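PDB 1W52: pancreatic lipase related protein 2 from Equus caballus, which probably hydrolyses galactolipids and triacylglycerols, releasing fatty acids from them. Local coordinates for residues V171-G176 with A198-V203; V223-F228 with E318-V323; L283-D288 with G304-M309; D291-N296 with F328-E333. All blocks are in the same frame, centred on the assembly; numbering follows the deposited sequence.

Interaction 1 (V171-G176 with A198-V203)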
loop_
_atom_site.group_PDB
_atom_site.type_symbol
_atom_site.label_atom_id
_atom_site.label_comp_id
_atom_site.label_asym_id
_atom_site.label_seq_id
_atom_site.Cartn_x
_atom_site.Cartn_y
_atom_site.Cartn_z
ATOM N N VAL A 171 -5.432 -19.026 9.017
ATOM C CA VAL A 171 -6.041 -17.702 8.940
ATOM C C VAL A 171 -6.056 -17.226 7.475
ATOM O O VAL A 171 -5.083 -17.315 6.751
ATOM C CB VAL A 171 -5.311 -16.701 9.898
ATOM C CG1 VAL A 171 -3.825 -16.985 9.901
ATOM C CG2 VAL A 171 -5.523 -15.268 9.506
ATOM N N GLY A 172 -7.194 -16.719 7.046
ATOM C CA GLY A 172 -7.446 -16.512 5.643
ATOM C C GLY A 172 -6.613 -15.445 5.003
ATOM O O GLY A 172 -6.293 -15.531 3.828
ATOM N N ARG A 173 -6.289 -14.405 5.751
ATOM C CA ARG A 173 -5.468 -13.335 5.200
ATOM C C ARG A 173 -4.834 -12.458 6.239
ATOM O O ARG A 173 -5.481 -11.998 7.189
ATOM C CB ARG A 173 -6.312 -12.457 4.333
ATOM C CG ARG A 173 -5.599 -11.405 3.579
ATOM C CD ARG A 173 -6.593 -10.474 2.970
ATOM N NE ARG A 173 -6.023 -9.525 2.033
ATOM C CZ ARG A 173 -6.628 -8.396 1.668
ATOM N NH1 ARG A 173 -7.808 -8.096 2.188
ATOM N NH2 ARG A 173 -6.074 -7.571 0.780
ATOM N N VAL A 174 -3.551 -12.221 6.024
ATOM C CA VAL A 174 -2.831 -11.200 6.743
ATOM C C VAL A 174 -2.260 -10.298 5.665
ATOM O O VAL A 174 -1.795 -10.756 4.611
ATOM C CB VAL A 174 -1.771 -11.763 7.748
ATOM C CG1 VAL A 174 -0.908 -12.737 7.108
ATOM C CG2 VAL A 174 -0.861 -10.660 8.253
ATOM N N THR A 175 -2.399 -9.009 5.927
ATOM C CA THR A 175 -1.923 -7.942 5.069
ATOM C C THR A 175 -0.841 -7.186 5.821
ATOM O O THR A 175 -1.043 -6.740 6.961
ATOM C CB THR A 175 -3.074 -7.001 4.771
ATOM O OG1 THR A 175 -4.046 -7.659 3.923
ATOM C CG2 THR A 175 -2.570 -5.816 3.982
ATOM N N GLY A 176 0.320 -7.055 5.204
ATOM C CA GLY A 176 1.437 -6.354 5.830
ATOM C C GLY A 176 1.588 -4.924 5.328
ATOM O O GLY A 176 2.009 -4.718 4.219
ATOM N N ALA A 198 -0.401 -17.124 6.455
ATOM C CA ALA A 198 -1.835 -17.084 6.130
ATOM C C ALA A 198 -2.111 -17.750 4.804
ATOM O O ALA A 198 -1.188 -18.058 4.063
ATOM C CB ALA A 198 -2.365 -15.702 6.144
ATOM N N GLN A 199 -3.380 -18.016 4.532
ATOM C CA GLN A 199 -3.746 -18.606 3.260
ATOM C C GLN A 199 -3.400 -17.624 2.173
ATOM O O GLN A 199 -3.095 -17.985 1.041
ATOM C CB GLN A 199 -5.239 -18.930 3.217
ATOM C CG GLN A 199 -5.719 -19.918 4.305
ATOM C CD GLN A 199 -5.364 -21.355 4.002
ATOM O OE1 GLN A 199 -4.361 -21.648 3.365
ATOM N NE2 GLN A 199 -6.205 -22.258 4.475
ATOM N N PHE A 200 -3.444 -16.351 2.547
ATOM C CA PHE A 200 -3.123 -15.245 1.659
ATOM C C PHE A 200 -2.447 -14.116 2.425
ATOM O O PHE A 200 -3.027 -13.572 3.401
ATOM C CB PHE A 200 -4.398 -14.706 1.083
ATOM C CG PHE A 200 -4.197 -13.586 0.123
ATOM C CD1 PHE A 200 -3.191 -13.630 -0.855
ATOM C CD2 PHE A 200 -5.030 -12.456 0.174
ATOM C CE1 PHE A 200 -3.047 -12.585 -1.780
ATOM C CE2 PHE A 200 -4.870 -11.422 -0.768
ATOM C CZ PHE A 200 -3.879 -11.504 -1.732
ATOM N N VAL A 201 -1.254 -13.747 1.941
ATOM C CA VAL A 201 -0.481 -12.624 2.466
ATOM C C VAL A 201 -0.247 -11.636 1.335
ATOM O O VAL A 201 0.326 -11.973 0.284
ATOM C CB VAL A 201 0.920 -13.065 3.038
ATOM C CG1 VAL A 201 1.684 -11.882 3.640
ATOM C CG2 VAL A 201 0.808 -14.191 4.110
ATOM N N ASP A 202 -0.654 -10.408 1.577
ATOM C CA ASP A 202 -0.389 -9.330 0.633
ATOM C C ASP A 202 0.368 -8.205 1.326
ATOM O O ASP A 202 0.041 -7.806 2.432
ATOM C CB ASP A 202 -1.691 -8.772 0.062
ATOM C CG ASP A 202 -2.684 -8.363 1.152
ATOM O OD1 ASP A 202 -2.713 -9.044 2.229
ATOM O OD2 ASP A 202 -3.455 -7.383 1.009
ATOM N N VAL A 203 1.357 -7.655 0.663
ATOM C CA VAL A 203 2.179 -6.646 1.281
ATOM C C VAL A 203 2.221 -5.343 0.476
ATOM O O VAL A 203 2.358 -5.367 -0.732
ATOM C CB VAL A 203 3.593 -7.178 1.456
ATOM C CG1 VAL A 203 4.380 -6.312 2.448
ATOM C CG2 VAL A 203 3.533 -8.608 1.929
#
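Val174, Thr175 and Gly176 pair in register with Val201, Asp202 and Val203. The short strands 173-176 and 201-203 run parallel, with axes 4.7 Å apart and 14° between their directions. Val174 N donates to Phe200 O over 3.0 Å. Val174 O then accepts from Asp202 N, and Gly176 N closes on Asp202 O. The pairing starts before the strands do, where Gln199 N gives Val171 O a nearly straight bond of 2.9 Å. Both strands belong to the central, largely parallel sheet of the alpha/beta hydrolase fold. Strand 173-177 runs directly into Asp178, the predicted charge-relay acid. Arg173, Thr175 and Asp202 form a polar cluster. With CG between its backbone N and carbonyl carbon (chi1 53°), Asp202 reaches across to the neighbouring strand. Its OD1 takes the Thr175 hydroxyl on the syn lone pair, OG1 to OD1 2.6 Å. Its OD2 meets Arg173 NH2 at 2.6 Å in a salt bridge, although the N-H points poorly at the oxygen. A second, weak bond comes from Arg173 NE to OD1. The extended arginine chain lies beside the Phe200 ring, with guanidinium and ring planes 13° apart. Gly310 O and His311 O also hold the guanidinium, and His149 is a second partner of Thr175 OG1. A bound calcium ion is about 5 Å from the Arg173 side chain. On the face that carries Val174, Val201 and Val203, Val174 CG1 touches Val201 CG2 at 3.7 Å. The same methyl meets Ala198 CB at 3.4 Å from Val174 CG1.

Interaction 2 (V223-F228 with E318-V323)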
loop_
_atom_site.group_PDB
_atom_site.type_symbol
_atom_site.label_atom_id
_atom_site.label_comp_id
_atom_site.label_asym_id
_atom_site.label_seq_id
_atom_site.Cartn_x
_atom_site.Cartn_y
_atom_site.Cartn_z
ATOM N N VAL A 223 7.623 -10.682 0.839
ATOM C CA VAL A 223 7.164 -11.611 1.890
ATOM C C VAL A 223 5.726 -12.031 1.794
ATOM O O VAL A 223 5.185 -12.464 2.764
ATOM C CB VAL A 223 7.328 -11.018 3.299
ATOM C CG1 VAL A 223 8.717 -10.574 3.508
ATOM C CG2 VAL A 223 6.429 -9.868 3.467
ATOM N N GLY A 224 5.112 -11.905 0.636
ATOM C CA GLY A 224 3.685 -12.130 0.500
ATOM C C GLY A 224 3.466 -12.994 -0.705
ATOM O O GLY A 224 4.422 -13.289 -1.432
ATOM N N HIS A 225 2.230 -13.426 -0.921
ATOM C CA HIS A 225 1.893 -13.972 -2.230
ATOM C C HIS A 225 1.943 -12.814 -3.210
ATOM O O HIS A 225 2.285 -12.973 -4.381
ATOM C CB HIS A 225 0.539 -14.681 -2.218
ATOM C CG HIS A 225 0.492 -15.777 -1.213
ATOM N ND1 HIS A 225 -0.031 -15.585 0.052
ATOM C CD2 HIS A 225 0.994 -17.032 -1.232
ATOM C CE1 HIS A 225 0.106 -16.691 0.758
ATOM N NE2 HIS A 225 0.745 -17.575 0.012
ATOM N N MET A 226 1.644 -11.630 -2.699
ATOM C CA MET A 226 1.743 -10.430 -3.499
ATOM C C MET A 226 2.477 -9.309 -2.749
ATOM O O MET A 226 2.195 -9.008 -1.610
ATOM C CB MET A 226 0.339 -10.013 -3.837
ATOM C CG MET A 226 -0.538 -11.142 -4.315
ATOM S SD MET A 226 -1.778 -10.433 -5.412
ATOM C CE MET A 226 -3.179 -10.338 -4.534
ATOM N N ASP A 227 3.446 -8.714 -3.400
ATOM C CA ASP A 227 4.205 -7.631 -2.833
ATOM C C ASP A 227 3.983 -6.498 -3.791
ATOM O O ASP A 227 4.392 -6.591 -4.929
ATOM C CB ASP A 227 5.689 -8.013 -2.781
ATOM C CG ASP A 227 5.976 -9.051 -1.706
ATOM O OD1 ASP A 227 6.320 -8.612 -0.554
ATOM O OD2 ASP A 227 5.829 -10.308 -1.928
ATOM N N PHE A 228 3.284 -5.457 -3.343
ATOM C CA PHE A 228 3.056 -4.246 -4.135
ATOM C C PHE A 228 4.120 -3.187 -3.822
ATOM O O PHE A 228 4.510 -3.044 -2.644
ATOM C CB PHE A 228 1.701 -3.651 -3.816
ATOM C CG PHE A 228 0.552 -4.561 -4.101
ATOM C CD1 PHE A 228 0.265 -5.627 -3.265
ATOM C CD2 PHE A 228 -0.268 -4.329 -5.177
ATOM C CE1 PHE A 228 -0.799 -6.440 -3.503
ATOM C CE2 PHE A 228 -1.350 -5.147 -5.432
ATOM C CZ PHE A 228 -1.618 -6.194 -4.586
ATOM N N GLU A 318 -5.590 -14.900 -9.448
ATOM C CA GLU A 318 -4.300 -15.593 -9.231
ATOM C C GLU A 318 -3.558 -15.097 -7.980
ATOM O O GLU A 318 -2.351 -15.210 -7.877
ATOM C CB GLU A 318 -3.394 -15.500 -10.468
ATOM C CG GLU A 318 -3.920 -16.213 -11.711
ATOM C CD GLU A 318 -5.080 -15.475 -12.416
ATOM O OE1 GLU A 318 -5.155 -14.212 -12.411
ATOM O OE2 GLU A 318 -5.958 -16.162 -12.992
ATOM N N LYS A 319 -4.309 -14.594 -7.005
ATOM C CA LYS A 319 -3.723 -14.055 -5.773
ATOM C C LYS A 319 -2.713 -14.991 -5.114
ATOM O O LYS A 319 -1.711 -14.512 -4.590
ATOM C CB LYS A 319 -4.804 -13.627 -4.761
ATOM C CG LYS A 319 -5.605 -14.754 -4.174
ATOM C CD LYS A 319 -6.156 -14.410 -2.795
ATOM C CE LYS A 319 -7.580 -13.953 -2.859
ATOM N NZ LYS A 319 -8.506 -14.960 -3.379
ATOM N N THR A 320 -2.953 -16.306 -5.136
ATOM C CA THR A 320 -1.946 -17.241 -4.612
ATOM C C THR A 320 -1.421 -18.272 -5.612
ATOM O O THR A 320 -0.913 -19.312 -5.229
ATOM C CB THR A 320 -2.403 -17.950 -3.361
ATOM O OG1 THR A 320 -3.575 -18.691 -3.650
ATOM C CG2 THR A 320 -2.887 -17.002 -2.302
ATOM N N SER A 321 -1.473 -17.962 -6.897
ATOM C CA SER A 321 -0.798 -18.817 -7.891
ATOM C C SER A 321 0.728 -18.887 -7.671
ATOM O O SER A 321 1.380 -19.833 -8.099
ATOM C CB SER A 321 -1.131 -18.368 -9.333
ATOM O OG SER A 321 -0.500 -17.141 -9.635
ATOM N N ALA A 322 1.292 -17.873 -7.017
ATOM C CA ALA A 322 2.717 -17.860 -6.669
ATOM C C ALA A 322 2.968 -17.029 -5.434
ATOM O O ALA A 322 2.043 -16.362 -4.891
ATOM C CB ALA A 322 3.518 -17.277 -7.802
ATOM N N VAL A 323 4.238 -17.048 -5.021
ATOM C CA VAL A 323 4.753 -16.143 -3.971
ATOM C C VAL A 323 5.653 -15.048 -4.562
ATOM O O VAL A 323 6.211 -15.160 -5.665
ATOM C CB VAL A 323 5.528 -16.886 -2.874
ATOM C CG1 VAL A 323 4.593 -17.534 -1.934
ATOM C CG2 VAL A 323 6.403 -17.936 -3.476
#
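His225 is the residue that meets most of the 318-323 loop. Its CB lies 3.3 Å from Lys319 O and is also near Ala322 O. CG stands beside the backbone N (chi1 -58°), and one face of the ring receives Thr320 CG2 in a CH-pi contact, 3.9 Å from the centroid and 16° off the normal. That methyl sits nearest CG and ND1. ND1 itself accepts a hydrogen bond from Val201 N on the neighbouring strand. On the other branch, CD2 touches Val323 CG1 at 3.7 Å. Ala322 O lies in the ring plane at the edge. Farther out, His225 CE1 comes to 3.5 Å from Gln199 O. With an alanine in place of His225, Val201 N would probably be left without its imidazole acceptor and the Thr320 methyl without a ring to rest on. Beside the histidine, Met226 bends at its end so that CE meets Lys319 CB at 3.7 Å. The loop is shaped by a type I beta turn from Glu318 to Ser321, whose Glu318 O accepts from both N and OG of Ser321. Where the chain leaves this loop, Glu324 and Gln325 make backbone bonds with Gly224 and Asp227. The loop that leads into strand 325-329 thus packs against the start of its parallel neighbour, strand 226-230, in the alpha/beta hydrolase sheet.

Interaction 3 (L283-D288 with G304-M309)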
loop_
_atom_site.group_PDB
_atom_site.type_symbol
_atom_site.label_atom_id
_atom_site.label_comp_id
_atom_site.label_asym_id
_atom_site.label_seq_id
_atom_site.Cartn_x
_atom_site.Cartn_y
_atom_site.Cartn_z
ATOM N N LEU A 283 -4.637 0.387 -8.801
ATOM C CA LEU A 283 -4.477 -0.845 -9.534
ATOM C C LEU A 283 -3.023 -1.176 -9.736
ATOM O O LEU A 283 -2.303 -0.430 -10.344
ATOM C CB LEU A 283 -5.121 -0.737 -10.903
ATOM C CG LEU A 283 -6.658 -0.659 -11.072
ATOM C CD1 LEU A 283 -7.298 0.703 -10.657
ATOM C CD2 LEU A 283 -6.954 -0.948 -12.527
ATOM N N ALA A 284 -2.575 -2.310 -9.254
ATOM C CA ALA A 284 -1.201 -2.668 -9.478
ATOM C C ALA A 284 -1.005 -3.381 -10.807
ATOM O O ALA A 284 -1.879 -4.067 -11.311
ATOM C CB ALA A 284 -0.731 -3.522 -8.345
ATOM N N TYR A 285 0.171 -3.227 -11.369
ATOM C CA TYR A 285 0.467 -3.805 -12.671
ATOM C C TYR A 285 1.624 -4.735 -12.442
ATOM O O TYR A 285 2.514 -4.401 -11.680
ATOM C CB TYR A 285 0.897 -2.741 -13.700
ATOM C CG TYR A 285 -0.175 -1.733 -14.057
ATOM C CD1 TYR A 285 -0.644 -0.871 -13.114
ATOM C CD2 TYR A 285 -0.712 -1.650 -15.328
ATOM C CE1 TYR A 285 -1.588 0.021 -13.376
ATOM C CE2 TYR A 285 -1.716 -0.707 -15.602
ATOM C CZ TYR A 285 -2.128 0.116 -14.597
ATOM O OH TYR A 285 -3.070 1.108 -14.713
ATOM N N PRO A 286 1.671 -5.884 -13.087
ATOM C CA PRO A 286 2.763 -6.821 -12.802
ATOM C C PRO A 286 3.960 -6.393 -13.628
ATOM O O PRO A 286 3.694 -5.757 -14.657
ATOM C CB PRO A 286 2.174 -8.157 -13.227
ATOM C CG PRO A 286 0.665 -7.805 -13.520
ATOM C CD PRO A 286 0.728 -6.408 -14.082
ATOM N N CYS A 287 5.192 -6.668 -13.175
ATOM C CA CYS A 287 6.400 -6.171 -13.817
ATOM C C CYS A 287 7.626 -6.665 -13.117
ATOM O O CYS A 287 7.536 -7.041 -11.978
ATOM C CB CYS A 287 6.443 -4.662 -13.771
ATOM S SG CYS A 287 6.998 -3.920 -15.330
ATOM N N ASP A 288 8.780 -6.644 -13.783
ATOM C CA ASP A 288 10.023 -7.196 -13.213
ATOM C C ASP A 288 10.664 -6.206 -12.310
ATOM O O ASP A 288 11.365 -6.579 -11.401
ATOM C CB ASP A 288 11.076 -7.499 -14.283
ATOM C CG ASP A 288 10.517 -8.277 -15.456
ATOM O OD1 ASP A 288 10.046 -9.416 -15.214
ATOM O OD2 ASP A 288 10.503 -7.845 -16.642
ATOM N N GLY A 304 -7.050 -10.698 -17.243
ATOM C CA GLY A 304 -8.220 -10.668 -16.389
ATOM C C GLY A 304 -8.529 -9.359 -15.693
ATOM O O GLY A 304 -9.635 -9.158 -15.200
ATOM N N GLY A 305 -7.535 -8.478 -15.615
ATOM C CA GLY A 305 -7.646 -7.217 -14.873
ATOM C C GLY A 305 -6.437 -6.981 -13.970
ATOM O O GLY A 305 -5.598 -7.871 -13.764
ATOM N N CYS A 306 -6.324 -5.771 -13.446
ATOM C CA CYS A 306 -5.224 -5.481 -12.540
ATOM C C CYS A 306 -5.763 -5.782 -11.168
ATOM O O CYS A 306 -6.939 -5.493 -10.904
ATOM C CB CYS A 306 -4.821 -3.988 -12.554
ATOM S SG CYS A 306 -3.787 -3.323 -13.906
ATOM N N PRO A 307 -4.934 -6.314 -10.275
ATOM C CA PRO A 307 -5.377 -6.508 -8.894
ATOM C C PRO A 307 -5.625 -5.148 -8.293
ATOM O O PRO A 307 -4.947 -4.200 -8.680
ATOM C CB PRO A 307 -4.190 -7.176 -8.228
ATOM C CG PRO A 307 -3.031 -6.814 -9.086
ATOM C CD PRO A 307 -3.548 -6.747 -10.481
ATOM N N LYS A 308 -6.574 -5.026 -7.379
ATOM C CA LYS A 308 -6.746 -3.767 -6.696
ATOM C C LYS A 308 -5.860 -3.826 -5.463
ATOM O O LYS A 308 -6.005 -4.743 -4.676
ATOM C CB LYS A 308 -8.210 -3.555 -6.367
ATOM C CG LYS A 308 -9.071 -3.426 -7.656
ATOM C CD LYS A 308 -10.572 -3.645 -7.418
ATOM C CE LYS A 308 -11.385 -3.941 -8.718
ATOM N NZ LYS A 308 -12.869 -3.978 -8.381
ATOM N N MET A 309 -4.896 -2.902 -5.330
ATOM C CA MET A 309 -3.935 -2.916 -4.213
ATOM C C MET A 309 -4.668 -2.383 -3.044
ATOM O O MET A 309 -5.459 -1.490 -3.157
ATOM C CB MET A 309 -2.744 -2.008 -4.475
ATOM C CG MET A 309 -1.740 -1.948 -3.323
ATOM S SD MET A 309 -0.403 -0.689 -3.357
ATOM C CE MET A 309 -1.195 0.506 -2.422
#
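Cys306 places its sulfur almost squarely over the middle of the Tyr285 ring. SG is 3.7 Å from the ring centroid and only 8° off the normal, a sulfur-aromatic contact in which all six ring carbons are at similar distances. The site is at the border of the alpha/beta hydrolase sheet, where the short edge strand 285-286 runs antiparallel to strand 325-329. The same sulfur is bonded to Cys301, so the ring packs on a disulfide. SG stands beside the Cys306 backbone N, anti to the carbonyl carbon (chi1 -79°), and from there it reaches the tyrosine. CB of Cys306 lies against Ala284 O, 3.2 Å away, and against Leu283. The leucine's CB and CD2 each come to 3.7 Å from Cys306 CB. Leu283 also touches Cys301, so it borders both halves of the disulfide. The backbones are joined by one hydrogen bond. Ala284 N donates to Pro307 O over 3.1 Å, with an angle of 149° at the hydrogen. Leu283 and Lys308 are bridged alongside it, and Leu283 CA brings a CA-H...O contact to the same Pro307 O. Phe327 of strand 325-329 touches both Ala284 and Pro307, and Phe228 also reaches Ala284. The proline ring lies close to the alanine methyl, with Pro307 CG 4.1 Å from Ala284 CB.

Interaction 4 (D291-N296 with F328-E333)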
loop_
_atom_site.group_PDB
_atom_site.type_symbol
_atom_site.label_atom_id
_atom_site.label_comp_id
_atom_site.label_asym_id
_atom_site.label_seq_id
_atom_site.Cartn_x
_atom_site.Cartn_y
_atom_site.Cartn_z
ATOM N N ASP A 291 11.380 0.219 -12.965
ATOM C CA ASP A 291 11.915 1.031 -14.051
ATOM C C ASP A 291 11.190 0.617 -15.304
ATOM O O ASP A 291 10.642 1.461 -15.996
ATOM C CB ASP A 291 13.431 0.883 -14.201
ATOM C CG ASP A 291 14.179 1.237 -12.927
ATOM O OD1 ASP A 291 14.361 0.296 -12.092
ATOM O OD2 ASP A 291 14.584 2.408 -12.664
ATOM N N LYS A 292 11.140 -0.685 -15.565
ATOM C CA LYS A 292 10.383 -1.213 -16.686
ATOM C C LYS A 292 8.984 -0.656 -16.636
ATOM O O LYS A 292 8.407 -0.342 -17.636
ATOM C CB LYS A 292 10.356 -2.729 -16.625
ATOM C CG LYS A 292 9.693 -3.380 -17.816
ATOM C CD LYS A 292 10.126 -4.863 -17.955
ATOM C CE LYS A 292 9.172 -5.696 -18.861
ATOM N NZ LYS A 292 9.146 -7.130 -18.430
ATOM N N PHE A 293 8.439 -0.505 -15.452
ATOM C CA PHE A 293 7.111 0.090 -15.317
ATOM C C PHE A 293 7.080 1.581 -15.701
ATOM O O PHE A 293 6.130 2.089 -16.325
ATOM C CB PHE A 293 6.618 -0.073 -13.876
ATOM C CG PHE A 293 5.338 0.592 -13.625
ATOM C CD1 PHE A 293 4.203 0.161 -14.250
ATOM C CD2 PHE A 293 5.256 1.682 -12.806
ATOM C CE1 PHE A 293 2.956 0.789 -14.036
ATOM C CE2 PHE A 293 3.991 2.328 -12.552
ATOM C CZ PHE A 293 2.854 1.865 -13.170
ATOM N N GLN A 294 8.131 2.269 -15.265
ATOM C CA GLN A 294 8.260 3.722 -15.368
ATOM C C GLN A 294 8.609 4.158 -16.799
ATOM O O GLN A 294 8.220 5.249 -17.247
ATOM C CB GLN A 294 9.324 4.219 -14.352
ATOM C CG GLN A 294 8.804 4.673 -13.008
ATOM C CD GLN A 294 7.593 5.584 -13.115
ATOM O OE1 GLN A 294 6.940 5.863 -12.136
ATOM N NE2 GLN A 294 7.278 6.019 -14.317
ATOM N N GLU A 295 9.327 3.264 -17.488
ATOM C CA GLU A 295 9.725 3.378 -18.891
ATOM C C GLU A 295 8.635 2.812 -19.793
ATOM O O GLU A 295 8.910 2.031 -20.708
ATOM C CB GLU A 295 10.982 2.559 -19.132
ATOM C CG GLU A 295 12.123 2.925 -18.225
ATOM C CD GLU A 295 13.299 1.973 -18.341
ATOM O OE1 GLU A 295 13.149 0.749 -18.088
ATOM O OE2 GLU A 295 14.395 2.461 -18.676
ATOM N N ASN A 296 7.392 3.169 -19.497
ATOM C CA ASN A 296 6.249 2.726 -20.275
ATOM C C ASN A 296 6.233 1.209 -20.636
ATOM O O ASN A 296 6.091 0.843 -21.800
ATOM C CB ASN A 296 6.148 3.607 -21.530
ATOM C CG ASN A 296 6.300 5.097 -21.221
ATOM O OD1 ASN A 296 5.735 5.613 -20.248
ATOM N ND2 ASN A 296 7.071 5.788 -22.051
ATOM N N PHE A 328 3.543 -2.980 -9.494
ATOM C CA PHE A 328 3.948 -1.593 -9.430
ATOM C C PHE A 328 2.852 -0.687 -9.828
ATOM O O PHE A 328 1.929 -1.080 -10.403
ATOM C CB PHE A 328 5.135 -1.353 -10.322
ATOM C CG PHE A 328 6.337 -2.093 -9.880
ATOM C CD1 PHE A 328 6.734 -3.250 -10.529
ATOM C CD2 PHE A 328 7.044 -1.690 -8.773
ATOM C CE1 PHE A 328 7.875 -3.978 -10.122
ATOM C CE2 PHE A 328 8.185 -2.424 -8.345
ATOM C CZ PHE A 328 8.595 -3.570 -9.034
ATOM N N LEU A 329 2.957 0.556 -9.465
ATOM C CA LEU A 329 1.915 1.509 -9.744
ATOM C C LEU A 329 2.358 2.891 -9.191
ATOM O O LEU A 329 3.421 2.992 -8.552
ATOM C CB LEU A 329 0.613 1.038 -9.118
ATOM C CG LEU A 329 0.648 1.034 -7.605
ATOM C CD1 LEU A 329 -0.787 1.240 -6.995
ATOM C CD2 LEU A 329 1.343 -0.197 -7.092
ATOM N N ASN A 330 1.555 3.929 -9.416
ATOM C CA ASN A 330 1.867 5.226 -8.860
ATOM C C ASN A 330 0.662 5.827 -8.135
ATOM O O ASN A 330 -0.402 5.947 -8.707
ATOM C CB ASN A 330 2.370 6.194 -9.972
ATOM C CG ASN A 330 3.804 5.870 -10.488
ATOM O OD1 ASN A 330 4.107 6.065 -11.700
ATOM N ND2 ASN A 330 4.673 5.385 -9.595
ATOM N N THR A 331 0.839 6.250 -6.894
ATOM C CA THR A 331 -0.214 6.955 -6.175
ATOM C C THR A 331 -0.245 8.445 -6.432
ATOM O O THR A 331 0.591 8.992 -7.103
ATOM C CB THR A 331 -0.026 6.768 -4.677
ATOM O OG1 THR A 331 1.341 7.069 -4.348
ATOM C CG2 THR A 331 -0.280 5.312 -4.293
ATOM N N GLY A 332 -1.228 9.096 -5.839
ATOM C CA GLY A 332 -1.261 10.535 -5.777
ATOM C C GLY A 332 -0.368 11.087 -4.685
ATOM O O GLY A 332 0.117 10.333 -3.848
ATOM N N GLU A 333 -0.173 12.411 -4.723
ATOM C CA GLU A 333 0.580 13.179 -3.729
ATOM C C GLU A 333 -0.238 13.410 -2.460
ATOM O O GLU A 333 0.369 13.581 -1.421
ATOM C CB GLU A 333 1.024 14.572 -4.284
ATOM C CG GLU A 333 2.151 14.630 -5.351
ATOM C CD GLU A 333 1.706 14.269 -6.797
ATOM O OE1 GLU A 333 0.606 14.692 -7.235
ATOM O OE2 GLU A 333 2.465 13.557 -7.516
#
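Phe293 and Phe328 make the CH-pi part of this contact. Phe328 CB lies over one face of the Phe293 ring, 4.2 Å from the centroid and 24° off the normal, displaced toward CG. The two side chains slide past each other in opposite directions. The Phe328 ring meets that of Phe229.

Van der Waals contact continues along the Phe293 ring. Its CG is anti to the backbone N (chi1 175°), which sends the ring from the helix toward the strand. CE2 and CZ each come to 3.6 Å from Leu329 CA. A serine in place of Phe293 would probably open a gap over Phe328 CB and the Leu329 backbone and weaken the hold of the helix on the strand.

The polar end of Asn330 is held by Tyr290, at the start of the helix: ND2 is hydrogen-bonded to its OH.

Asn296 OD1 binds Asp388 N of the PLAT domain. The contact is thus a short helix seated on the end of strand 325-329, where the alpha/beta hydrolase domain adjoins the PLAT domain.

Overall arrangement
All four contacts reach one sheet of the hydrolase domain, some through the loops beside it. Across it run strands 173-177, 201-204, 226-230, 325-329 and 285-286, in that order. Interaction 1 closes before the others open. Interaction 3 is nested in the loop closed by interaction 2, and interaction 4 crosses both along the chain. Interactions 1 and 2 have centres about 9 Å apart and meet through neighbouring strands. Interaction 3 touches interaction 2 at Phe228, centres about 11 Å apart, and interaction 4 through Tyr285 and Phe328, about 12 Å between centres. Interactions 1 and 4 have centres about 24 Å apart. The series leads from strands near the predicted catalytic residues to the PLAT side.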